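Local coordinates for beta-L-arabinobiosidase (Bacteroides thetaiotaomicron, PDB 5MQR), which probably hydrolyses glycosidic bonds in plant pectin glycans, as a large multi-domain enzyme of a gut bacterium, at residues 649-661 / 672-684. Residues are numbered along the deposited sequence; the frame is centred on the assembly and turned at random.
Sequences KASEWMEENIPLF and YYYRWWSLRKHIK
Y672 meets F661 and P659 where helix 666-680 passes strand 660-662. Its CG stands anti to the backbone N (chi1 -177°), which carries the ring under F661. CB lies beside F661 CD2. The ring takes F661 CB over the centre of one face, 3.5 Å from its centroid. P659 O lies in the ring plane at the edge, 3.3 Å from Y672 CE2, and P659 CB touches OH. OH donates to P659 O at 2.7 Å, from above the carbonyl plane, not on a lone pair. A phenylalanine here would probably keep the ring packing but leave P659 O without this donor. Y673 OH makes a second bond, to F661 O, at 2.7 Å, tilted 18° from the carbonyl plane. Two tyrosines of one helix thus bind backbone carbonyls at and just before the strand.

I658, the first residue after the helix to leave helical torsions, sets CG2 over the five-membered ring of W676, 3.7 Å from the centroid, and CD1 against the Y673 ring. The selenomethionine M654 brings SE to the edge of the W677 ring, a Met-aromatic contact. R680 CB lies on one face of the W653 ring, 3.4 Å from CZ3. N657 ND2 lies over the opposite face, toward the rim. A650 CB rests on the R680 guanidinium, whose NH1 bonds W677 O and NH2 N647 OD1 and I645 O.

The short helix axes cross at 110°, 10.3 Å apart. Helix, edge strand 660-662 and helix pack through aromatic side chains, consistent with a junction between the C-terminal sheet and the helical glycoside hydrolase part.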
loop_
_atom_site.group_PDB
_atom_site.type_symbol
_atom_site.label_atom_id
_atom_site.label_comp_id
_atom_site.label_asym_id
_atom_site.label_seq_id
_atom_site.Cartn_x
_atom_site.Cartn_y
_atom_site.Cartn_z
ATOM N N LYS A 649 -5.904 -4.150 30.663
ATOM C CA LYS A 649 -4.564 -3.953 30.074
ATOM C C LYS A 649 -4.363 -4.702 28.762
ATOM O O LYS A 649 -3.306 -4.598 28.147
ATOM C CB LYS A 649 -3.466 -4.423 31.058
ATOM C CG LYS A 649 -3.423 -3.669 32.380
ATOM C CD LYS A 649 -2.774 -2.301 32.229
ATOM C CE LYS A 649 -3.437 -1.248 33.124
ATOM N NZ LYS A 649 -2.605 0.000 33.212
ATOM N N ALA A 650 -5.385 -5.427 28.318
ATOM C CA ALA A 650 -5.251 -6.369 27.229
ATOM C C ALA A 650 -5.042 -5.701 25.874
ATOM O O ALA A 650 -4.249 -6.213 25.071
ATOM C CB ALA A 650 -6.448 -7.333 27.190
ATOM N N SER A 651 -5.742 -4.591 25.618
ATOM C CA SER A 651 -5.633 -3.894 24.323
ATOM C C SER A 651 -4.241 -3.325 24.167
ATOM O O SER A 651 -3.644 -3.429 23.127
ATOM C CB SER A 651 -6.665 -2.760 24.196
ATOM O OG SER A 651 -6.679 -2.226 22.873
ATOM N N GLU A 652 -3.735 -2.727 25.224
ATOM C CA GLU A 652 -2.368 -2.173 25.237
ATOM C C GLU A 652 -1.326 -3.281 25.026
ATOM O O GLU A 652 -0.409 -3.133 24.197
ATOM C CB GLU A 652 -2.100 -1.402 26.536
ATOM C CG GLU A 652 -0.662 -0.919 26.710
ATOM C CD GLU A 652 -0.487 -0.019 27.942
ATOM O OE1 GLU A 652 -0.971 -0.378 29.042
ATOM O OE2 GLU A 652 0.139 1.063 27.804
ATOM N N TRP A 653 -1.475 -4.382 25.762
ATOM C CA TRP A 653 -0.624 -5.543 25.569
ATOM C C TRP A 653 -0.684 -6.040 24.117
ATOM O O TRP A 653 0.357 -6.343 23.541
ATOM C CB TRP A 653 -0.988 -6.654 26.555
ATOM C CG TRP A 653 -0.152 -7.910 26.410
ATOM C CD1 TRP A 653 0.997 -8.228 27.088
ATOM C CD2 TRP A 653 -0.405 -8.998 25.524
ATOM N NE1 TRP A 653 1.458 -9.461 26.682
ATOM C CE2 TRP A 653 0.621 -9.946 25.716
ATOM C CE3 TRP A 653 -1.398 -9.262 24.585
ATOM C CZ2 TRP A 653 0.675 -11.129 25.012
ATOM C CZ3 TRP A 653 -1.346 -10.450 23.888
ATOM C CH2 TRP A 653 -0.316 -11.369 24.104
HETATM N N MSE A 654 -1.876 -6.113 23.531
HETATM C CA MSE A 654 -2.009 -6.584 22.136
HETATM C C MSE A 654 -1.273 -5.656 21.199
HETATM O O MSE A 654 -0.514 -6.105 20.341
HETATM C CB MSE A 654 -3.482 -6.727 21.712
HETATM C CG MSE A 654 -4.101 -7.990 22.310
HETATM SE SE MSE A 654 -6.066 -7.886 22.352
HETATM C CE MSE A 654 -6.338 -8.243 20.441
ATOM N N GLU A 655 -1.476 -4.353 21.366
ATOM C CA GLU A 655 -0.816 -3.366 20.529
ATOM C C GLU A 655 0.725 -3.517 20.537
ATOM O O GLU A 655 1.358 -3.375 19.504
ATOM C CB GLU A 655 -1.230 -1.948 20.942
ATOM C CG GLU A 655 -0.711 -0.884 19.994
ATOM C CD GLU A 655 -1.092 0.557 20.359
ATOM O OE1 GLU A 655 -1.540 0.866 21.491
ATOM O OE2 GLU A 655 -0.896 1.400 19.476
ATOM N N GLU A 656 1.302 -3.830 21.693
ATOM C CA GLU A 656 2.756 -4.090 21.840
ATOM C C GLU A 656 3.209 -5.412 21.233
ATOM O O GLU A 656 4.338 -5.506 20.795
ATOM C CB GLU A 656 3.179 -4.124 23.329
ATOM C CG GLU A 656 3.386 -2.768 23.967
ATOM C CD GLU A 656 3.317 -2.754 25.509
ATOM O OE1 GLU A 656 3.490 -3.821 26.163
ATOM O OE2 GLU A 656 3.072 -1.650 26.076
ATOM N N ASN A 657 2.354 -6.431 21.244
ATOM C CA ASN A 657 2.786 -7.796 20.970
ATOM C C ASN A 657 2.288 -8.467 19.723
ATOM O O ASN A 657 2.978 -9.333 19.226
ATOM C CB ASN A 657 2.476 -8.660 22.175
ATOM C CG ASN A 657 3.427 -8.389 23.294
ATOM O OD1 ASN A 657 4.559 -8.864 23.261
ATOM N ND2 ASN A 657 3.011 -7.558 24.252
ATOM N N ILE A 658 1.118 -8.107 19.202
ATOM C CA ILE A 658 0.563 -8.926 18.139
ATOM C C ILE A 658 0.870 -8.468 16.725
ATOM O O ILE A 658 0.826 -7.271 16.436
ATOM C CB ILE A 658 -0.930 -9.217 18.330
ATOM C CG1 ILE A 658 -1.827 -7.995 18.208
ATOM C CG2 ILE A 658 -1.153 -9.900 19.672
ATOM C CD1 ILE A 658 -3.248 -8.389 17.865
ATOM N N PRO A 659 1.187 -9.428 15.827
ATOM C CA PRO A 659 1.079 -9.080 14.425
ATOM C C PRO A 659 -0.356 -8.679 14.122
ATOM O O PRO A 659 -1.298 -9.123 14.812
ATOM C CB PRO A 659 1.484 -10.377 13.691
ATOM C CG PRO A 659 2.303 -11.131 14.688
ATOM C CD PRO A 659 1.668 -10.809 16.005
ATOM N N LEU A 660 -0.537 -7.825 13.133
ATOM C CA LEU A 660 -1.879 -7.378 12.765
ATOM C C LEU A 660 -2.361 -8.050 11.487
ATOM O O LEU A 660 -1.567 -8.298 10.587
ATOM C CB LEU A 660 -1.904 -5.861 12.616
ATOM C CG LEU A 660 -1.502 -5.052 13.864
ATOM C CD1 LEU A 660 -1.378 -3.571 13.514
ATOM C CD2 LEU A 660 -2.470 -5.223 15.026
ATOM N N PHE A 661 -3.659 -8.317 11.404
ATOM C CA PHE A 661 -4.246 -9.035 10.280
ATOM C C PHE A 661 -5.576 -8.388 9.879
ATOM O O PHE A 661 -6.315 -7.897 10.708
ATOM C CB PHE A 661 -4.472 -10.528 10.664
ATOM C CG PHE A 661 -5.316 -11.313 9.675
ATOM C CD1 PHE A 661 -4.766 -11.822 8.518
ATOM C CD2 PHE A 661 -6.656 -11.538 9.903
ATOM C CE1 PHE A 661 -5.541 -12.534 7.601
ATOM C CE2 PHE A 661 -7.431 -12.246 8.992
ATOM C CZ PHE A 661 -6.873 -12.735 7.832
ATOM N N TYR A 672 -9.012 -14.041 14.693
ATOM C CA TYR A 672 -7.626 -13.672 14.799
ATOM C C TYR A 672 -7.400 -12.894 16.080
ATOM O O TYR A 672 -6.563 -13.244 16.901
ATOM C CB TYR A 672 -7.185 -12.841 13.582
ATOM C CG TYR A 672 -5.732 -12.510 13.644
ATOM C CD1 TYR A 672 -4.778 -13.390 13.167
ATOM C CD2 TYR A 672 -5.299 -11.321 14.230
ATOM C CE1 TYR A 672 -3.432 -13.088 13.256
ATOM C CE2 TYR A 672 -3.951 -11.015 14.320
ATOM C CZ TYR A 672 -3.024 -11.902 13.831
ATOM O OH TYR A 672 -1.681 -11.614 13.965
ATOM N N TYR A 673 -8.172 -11.837 16.254
ATOM C CA TYR A 673 -7.999 -10.982 17.419
ATOM C C TYR A 673 -8.467 -11.672 18.686
ATOM O O TYR A 673 -7.786 -11.566 19.714
ATOM C CB TYR A 673 -8.642 -9.588 17.196
ATOM C CG TYR A 673 -7.856 -8.839 16.157
ATOM C CD1 TYR A 673 -6.635 -8.243 16.475
ATOM C CD2 TYR A 673 -8.266 -8.828 14.819
ATOM C CE1 TYR A 673 -5.876 -7.605 15.488
ATOM C CE2 TYR A 673 -7.520 -8.207 13.834
ATOM C CZ TYR A 673 -6.332 -7.601 14.167
ATOM O OH TYR A 673 -5.608 -7.003 13.178
ATOM N N TYR A 674 -9.571 -12.422 18.615
ATOM C CA TYR A 674 -10.056 -13.103 19.799
ATOM C C TYR A 674 -9.021 -14.074 20.400
ATOM O O TYR A 674 -8.837 -14.118 21.601
ATOM C CB TYR A 674 -11.364 -13.856 19.521
ATOM C CG TYR A 674 -11.818 -14.717 20.693
ATOM C CD1 TYR A 674 -12.390 -14.141 21.813
ATOM C CD2 TYR A 674 -11.617 -16.082 20.692
ATOM C CE1 TYR A 674 -12.779 -14.903 22.896
ATOM C CE2 TYR A 674 -12.009 -16.874 21.779
ATOM C CZ TYR A 674 -12.583 -16.275 22.874
ATOM O OH TYR A 674 -12.987 -17.039 23.937
ATOM N N ARG A 675 -8.361 -14.844 19.558
ATOM C CA ARG A 675 -7.470 -15.897 20.052
ATOM C C ARG A 675 -6.218 -15.292 20.665
ATOM O O ARG A 675 -5.678 -15.862 21.612
ATOM C CB ARG A 675 -7.128 -16.900 18.957
ATOM C CG ARG A 675 -8.297 -17.850 18.635
ATOM C CD ARG A 675 -8.649 -18.779 19.797
ATOM N NE ARG A 675 -7.517 -19.603 20.151
ATOM C CZ ARG A 675 -7.341 -20.883 19.811
ATOM N NH1 ARG A 675 -8.260 -21.577 19.123
ATOM N NH2 ARG A 675 -6.214 -21.483 20.181
ATOM N N TRP A 676 -5.786 -14.128 20.164
ATOM C CA TRP A 676 -4.709 -13.426 20.857
ATOM C C TRP A 676 -5.170 -12.915 22.235
ATOM O O TRP A 676 -4.441 -13.047 23.200
ATOM C CB TRP A 676 -4.142 -12.270 20.049
ATOM C CG TRP A 676 -3.267 -12.653 18.932
ATOM C CD1 TRP A 676 -3.390 -12.239 17.639
ATOM C CD2 TRP A 676 -2.105 -13.483 18.977
ATOM N NE1 TRP A 676 -2.384 -12.767 16.872
ATOM C CE2 TRP A 676 -1.584 -13.543 17.659
ATOM C CE3 TRP A 676 -1.475 -14.212 19.983
ATOM C CZ2 TRP A 676 -0.460 -14.290 17.320
ATOM C CZ3 TRP A 676 -0.346 -14.948 19.657
ATOM C CH2 TRP A 676 0.152 -14.983 18.334
ATOM N N TRP A 677 -6.370 -12.332 22.286
ATOM C CA TRP A 677 -6.950 -11.791 23.505
ATOM C C TRP A 677 -7.167 -12.892 24.546
ATOM O O TRP A 677 -7.019 -12.683 25.751
ATOM C CB TRP A 677 -8.286 -11.110 23.144
ATOM C CG TRP A 677 -9.090 -10.541 24.280
ATOM C CD1 TRP A 677 -8.981 -9.295 24.824
ATOM C CD2 TRP A 677 -10.167 -11.170 24.946
ATOM N NE1 TRP A 677 -9.916 -9.119 25.806
ATOM C CE2 TRP A 677 -10.662 -10.259 25.903
ATOM C CE3 TRP A 677 -10.758 -12.428 24.846
ATOM C CZ2 TRP A 677 -11.716 -10.569 26.757
ATOM C CZ3 TRP A 677 -11.812 -12.734 25.688
ATOM C CH2 TRP A 677 -12.287 -11.800 26.625
ATOM N N SER A 678 -7.537 -14.059 24.054
ATOM C CA SER A 678 -7.726 -15.210 24.882
ATOM C C SER A 678 -6.402 -15.747 25.416
ATOM O O SER A 678 -6.250 -15.907 26.615
ATOM C CB SER A 678 -8.405 -16.307 24.081
ATOM O OG SER A 678 -8.867 -17.230 25.025
ATOM N N LEU A 679 -5.462 -16.022 24.511
ATOM C CA LEU A 679 -4.133 -16.526 24.888
ATOM C C LEU A 679 -3.496 -15.661 25.967
ATOM O O LEU A 679 -2.918 -16.168 26.911
ATOM C CB LEU A 679 -3.199 -16.573 23.680
ATOM C CG LEU A 679 -1.782 -17.053 23.967
ATOM C CD1 LEU A 679 -1.773 -18.553 24.201
ATOM C CD2 LEU A 679 -0.846 -16.687 22.844
ATOM N N ARG A 680 -3.640 -14.345 25.833
ATOM C CA ARG A 680 -3.034 -13.416 26.768
ATOM C C ARG A 680 -3.468 -13.636 28.233
ATOM O O ARG A 680 -2.672 -13.397 29.157
ATOM C CB ARG A 680 -3.186 -11.957 26.275
ATOM C CG ARG A 680 -3.629 -10.921 27.297
ATOM C CD ARG A 680 -5.137 -11.022 27.311
ATOM N NE ARG A 680 -5.703 -10.659 28.538
ATOM C CZ ARG A 680 -7.004 -10.537 28.740
ATOM N NH1 ARG A 680 -7.921 -10.755 27.788
ATOM N NH2 ARG A 680 -7.375 -10.186 29.956
ATOM N N LYS A 681 -4.689 -14.134 28.439
ATOM C CA LYS A 681 -5.191 -14.433 29.782
ATOM C C LYS A 681 -4.339 -15.453 30.500
ATOM O O LYS A 681 -4.346 -15.506 31.738
ATOM C CB LYS A 681 -6.624 -14.964 29.739
ATOM C CG LYS A 681 -7.679 -13.944 29.315
ATOM C CD LYS A 681 -9.030 -14.630 29.100
ATOM C CE LYS A 681 -10.161 -13.628 28.881
ATOM N NZ LYS A 681 -10.521 -12.900 30.132
ATOM N N HIS A 682 -3.611 -16.270 29.726
ATOM C CA HIS A 682 -2.850 -17.387 30.266
ATOM C C HIS A 682 -1.428 -17.051 30.675
ATOM O O HIS A 682 -0.737 -17.894 31.242
ATOM C CB HIS A 682 -2.897 -18.578 29.310
ATOM C CG HIS A 682 -4.265 -19.145 29.170
ATOM N ND1 HIS A 682 -4.740 -20.136 30.000
ATOM C CD2 HIS A 682 -5.285 -18.814 28.347
ATOM C CE1 HIS A 682 -5.987 -20.414 29.670
ATOM N NE2 HIS A 682 -6.346 -19.614 28.681
ATOM N N ILE A 683 -1.006 -15.820 30.450
ATOM C CA ILE A 683 0.254 -15.374 31.001
ATOM C C ILE A 683 0.041 -15.162 32.499
ATOM O O ILE A 683 -0.810 -14.348 32.900
ATOM C CB ILE A 683 0.720 -14.098 30.305
ATOM C CG1 ILE A 683 0.949 -14.410 28.819
ATOM C CG2 ILE A 683 1.985 -13.566 30.975
ATOM C CD1 ILE A 683 1.051 -13.189 27.935
ATOM N N LYS A 684 0.804 -15.884 33.312
ATOM C CA LYS A 684 0.643 -15.869 34.771
ATOM C C LYS A 684 1.925 -15.463 35.491
ATOM O O LYS A 684 2.977 -15.991 35.184
ATOM C CB LYS A 684 0.275 -17.277 35.200
ATOM C CG LYS A 684 -0.172 -17.441 36.645
ATOM C CD LYS A 684 -0.624 -18.886 36.837
ATOM C CE LYS A 684 -0.957 -19.205 38.282
ATOM N NZ LYS A 684 -2.005 -18.269 38.743
#